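Local structure of alginate lyase (Paenibacillus sp. FPU-7, 6KFN) at residues Ser44-Ala47 with Ser48-Ile51; Asn20-Pro23 with Gly24-Ile27. The protein cleaves alginate, probably by beta-elimination, as an alginate lyase with a right-handed parallel beta-helix fold. All coordinates share one frame; numbering follows the deposited sequence.

Interactions 1 and 2 are two turns near the N-terminal end of the beta-helix. They follow each other along the chain and have centres about 9 Å apart. The turn at 20-23/24-27 leads into strand 25-29. The turn at 44-47/48-51 leads into strand 51-55, which pairs in parallel with strand 25-29. A probable hydrogen bond joins them, with Pro50 O 2.9 Å from Gly24 N. Packing adds to this: Pro23 CB lies 3.5 Å from Gln49 O, and Ile51 CG1 lies 3.5 Å from Lys22 O. The two sodium sites use Glu147, Glu182 and Asp185, and Tyr210, Asp212 and Gln242, all from later parts of the chain.

Interaction 1 (Ser44-Ala47 with Ser48-Ile51); sequences SGTA and SQPI
Ile51 lays its terminal methyl over the face of the Ser44-Gly45 peptide, with CD1 3.6 Å from Gly45 N. The chain reverses between these residues. Ala47 and Ser48 have the backbone angles of a type I turn, and Thr46 faces Gln49 across it. Thr46 N donates to Gln49 O over 3.1 Å in a nearly straight bond. The N-H comes from above the carbonyl plane, 70° out of it, and does not lie on a lone pair. In the other direction Gln49 N reaches Thr46 twice. Its bond to Thr46 OG1 is 2.9 Å long but bent, and its bond to Thr46 O is weak at 3.2 Å. The hydroxyl is turned inward for this: chi1 of 71° places OG1 between the backbone N and the carbonyl carbon. Without that hydroxyl, with an alanine here, Gln49 N is likely to keep just the weak bond to Thr46 O of the two it makes to this residue. Gln49 CB packs against the same hydroxyl, 3.4 Å from Thr46 OG1. Pro50 CD packs against the carbonyl, 3.5 Å from Thr46 O. At Gly45 the chain passes close to Gln49 O, and a beta carbon there would clash with it. A water donates to Ala47 O over 2.9 Å and weakly to Ser48 O. The turn lies in the loop between strands 39-41 and 51-55. Ser44 OG and the Gly45 backbone bond to Asp80, while buried Ile51 starts strand 51-55 and packs on Trp82 of strand 82-85.

Interaction 2 (Asn20-Pro23 with Gly24-Ile27); sequences NAKP and GDDI
Asn20 comes just after helix 11-19 ends, and its carbonyl O merely lies near Asp25 OD2, two acceptors 3.8 Å apart. Its side-chain OD1 is hydrogen-bonded to Arg4. Ala21 follows, with CA 3.4 Å from Asp25 OD2. Lys22 makes the main contact. Its backbone N donates to Asp25 OD2 over 2.9 Å, meeting the oxygen from above the carboxylate plane, 67° out of it. Asp25 chi1 of -80° sets CG beside its own backbone N and swings the carboxylate back against Lys22. Lys22 O in turn accepts from Asp25 N at 3.0 Å, so backbone and side chain of Asp25 both hold the same residue. This second bond closes a type II beta turn from Lys22 to Asp25. Pro23 and Gly24 fill its corners. Gly24 has a phi of 87°, where a beta carbon would be jammed against Pro23 O. A water bridges the turn, donating to Pro23 O at 2.8 Å and to Asp25 OD1 at 2.7 Å. Asp25 OD1 also forms a salt bridge with Arg4, which probably helps steady its buried charge. The turn thus carries the chain from helix 11-19 into strand 25-29, which runs between the parallel strands 4-8 and 51-55.

Interaction 1 (Ser44-Ala47 with Ser48-Ile51)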
loop_
_atom_site.group_PDB
_atom_site.type_symbol
_atom_site.label_atom_id
_atom_site.label_comp_id
_atom_site.label_asym_id
_atom_site.label_seq_id
_atom_site.Cartn_x
_atom_site.Cartn_y
_atom_site.Cartn_z
ATOM N N SER A 44 -7.809 -6.631 -19.317
ATOM C CA SER A 44 -6.684 -5.728 -19.426
ATOM C C SER A 44 -6.956 -4.613 -20.413
ATOM O O SER A 44 -7.455 -4.839 -21.527
ATOM C CB SER A 44 -5.408 -6.449 -19.870
ATOM O OG SER A 44 -4.943 -7.305 -18.845
ATOM N N GLY A 45 -6.594 -3.411 -20.020
ATOM C CA GLY A 45 -6.477 -2.292 -20.922
ATOM C C GLY A 45 -5.069 -2.235 -21.536
ATOM O O GLY A 45 -4.290 -3.180 -21.447
ATOM N N THR A 46 -4.771 -1.095 -22.119
ATOM C CA THR A 46 -3.444 -0.728 -22.611
ATOM C C THR A 46 -3.142 0.678 -22.133
ATOM O O THR A 46 -4.020 1.390 -21.650
ATOM C CB THR A 46 -3.362 -0.792 -24.148
ATOM O OG1 THR A 46 -4.129 0.300 -24.621
ATOM C CG2 THR A 46 -3.833 -2.122 -24.703
ATOM N N ALA A 47 -1.918 1.148 -22.365
ATOM C CA ALA A 47 -1.609 2.534 -22.020
ATOM C C ALA A 47 -2.501 3.505 -22.765
ATOM O O ALA A 47 -2.904 4.544 -22.235
ATOM C CB ALA A 47 -0.131 2.836 -22.269
ATOM N N SER A 48 -2.789 3.192 -24.033
ATOM C CA SER A 48 -3.604 4.081 -24.862
ATOM C C SER A 48 -5.101 3.911 -24.589
ATOM O O SER A 48 -5.883 4.820 -24.910
ATOM C CB SER A 48 -3.340 3.790 -26.336
ATOM O OG SER A 48 -1.980 3.983 -26.668
ATOM N N GLN A 49 -5.500 2.753 -24.078
ATOM C CA GLN A 49 -6.887 2.375 -23.836
ATOM C C GLN A 49 -7.005 1.783 -22.430
ATOM O O GLN A 49 -7.307 0.602 -22.300
ATOM C CB GLN A 49 -7.407 1.338 -24.865
ATOM C CG GLN A 49 -7.239 1.601 -26.357
ATOM C CD GLN A 49 -7.711 0.445 -27.248
ATOM O OE1 GLN A 49 -8.900 0.274 -27.526
ATOM N NE2 GLN A 49 -6.735 -0.414 -27.580
ATOM N N PRO A 50 -6.787 2.557 -21.360
ATOM C CA PRO A 50 -6.931 1.988 -20.014
ATOM C C PRO A 50 -8.397 1.671 -19.765
ATOM O O PRO A 50 -9.297 2.151 -20.465
ATOM C CB PRO A 50 -6.412 3.100 -19.094
ATOM C CG PRO A 50 -6.648 4.364 -19.903
ATOM C CD PRO A 50 -6.394 3.961 -21.331
ATOM N N ILE A 51 -8.640 0.877 -18.727
ATOM C CA ILE A 51 -9.986 0.601 -18.233
ATOM C C ILE A 51 -10.129 1.381 -16.933
ATOM O O ILE A 51 -9.291 1.251 -16.050
ATOM C CB ILE A 51 -10.254 -0.901 -18.033
ATOM C CG1 ILE A 51 -9.929 -1.677 -19.289
ATOM C CG2 ILE A 51 -11.724 -1.096 -17.635
ATOM C CD1 ILE A 51 -10.096 -3.187 -19.184
HETATM O O HOH W 1 -4.449 7.004 -22.621
#

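Interaction 2 (Asn20-Pro23 with Gly24-Ile27)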
loop_
_atom_site.group_PDB
_atom_site.type_symbol
_atom_site.label_atom_id
_atom_site.label_comp_id
_atom_site.label_asym_id
_atom_site.label_seq_id
_atom_site.Cartn_x
_atom_site.Cartn_y
_atom_site.Cartn_z
ATOM N N ASN A 20 -17.823 -7.502 -18.428
ATOM C CA ASN A 20 -17.803 -7.110 -19.835
ATOM C C ASN A 20 -16.812 -5.999 -20.114
ATOM O O ASN A 20 -16.905 -5.329 -21.147
ATOM C CB ASN A 20 -19.231 -6.698 -20.257
ATOM C CG ASN A 20 -19.378 -6.307 -21.712
ATOM O OD1 ASN A 20 -19.869 -5.205 -22.021
ATOM N ND2 ASN A 20 -19.093 -7.239 -22.616
ATOM N N ALA A 21 -15.830 -5.783 -19.236
ATOM C CA ALA A 21 -14.932 -4.659 -19.392
ATOM C C ALA A 21 -14.061 -4.828 -20.626
ATOM O O ALA A 21 -13.553 -5.922 -20.904
ATOM C CB ALA A 21 -14.049 -4.509 -18.160
ATOM N N LYS A 22 -13.853 -3.715 -21.316
ATOM C CA LYS A 22 -13.051 -3.617 -22.529
ATOM C C LYS A 22 -12.096 -2.440 -22.420
ATOM O O LYS A 22 -12.406 -1.445 -21.752
ATOM C CB LYS A 22 -13.964 -3.397 -23.748
ATOM C CG LYS A 22 -14.956 -4.527 -23.957
ATOM C CD LYS A 22 -15.848 -4.269 -25.161
ATOM C CE LYS A 22 -16.870 -5.366 -25.333
ATOM N NZ LYS A 22 -17.968 -5.019 -26.273
ATOM N N PRO A 23 -10.931 -2.512 -23.094
ATOM C CA PRO A 23 -10.058 -1.342 -23.183
ATOM C C PRO A 23 -10.842 -0.090 -23.541
ATOM O O PRO A 23 -11.661 -0.093 -24.471
ATOM C CB PRO A 23 -9.033 -1.740 -24.269
ATOM C CG PRO A 23 -9.013 -3.264 -24.189
ATOM C CD PRO A 23 -10.474 -3.613 -23.953
ATOM N N GLY A 24 -10.589 1.008 -22.820
ATOM C CA GLY A 24 -11.236 2.280 -23.067
ATOM C C GLY A 24 -12.559 2.475 -22.352
ATOM O O GLY A 24 -13.148 3.551 -22.437
ATOM N N ASP A 25 -13.026 1.476 -21.619
ATOM C CA ASP A 25 -14.255 1.655 -20.853
ATOM C C ASP A 25 -14.032 2.661 -19.720
ATOM O O ASP A 25 -12.991 2.664 -19.068
ATOM C CB ASP A 25 -14.759 0.339 -20.265
ATOM C CG ASP A 25 -15.497 -0.553 -21.219
ATOM O OD1 ASP A 25 -15.781 -0.123 -22.373
ATOM O OD2 ASP A 25 -15.837 -1.670 -20.796
ATOM N N ASP A 26 -15.085 3.432 -19.427
ATOM C CA ASP A 26 -15.148 4.364 -18.293
ATOM C C ASP A 26 -16.370 3.953 -17.477
ATOM O O ASP A 26 -17.494 4.245 -17.875
ATOM C CB ASP A 26 -15.242 5.774 -18.821
ATOM C CG ASP A 26 -15.075 6.848 -17.778
ATOM O OD1 ASP A 26 -14.569 6.563 -16.690
ATOM O OD2 ASP A 26 -15.436 8.027 -18.107
ATOM N N ILE A 27 -16.116 3.248 -16.377
ATOM C CA ILE A 27 -17.149 2.757 -15.480
ATOM C C ILE A 27 -17.281 3.796 -14.364
ATOM O O ILE A 27 -16.368 3.978 -13.561
ATOM C CB ILE A 27 -16.791 1.375 -14.931
ATOM C CG1 ILE A 27 -16.558 0.382 -16.069
ATOM C CG2 ILE A 27 -17.877 0.915 -13.967
ATOM C CD1 ILE A 27 -15.940 -0.947 -15.592
HETATM O O HOH W 2 -14.425 0.536 -24.620
#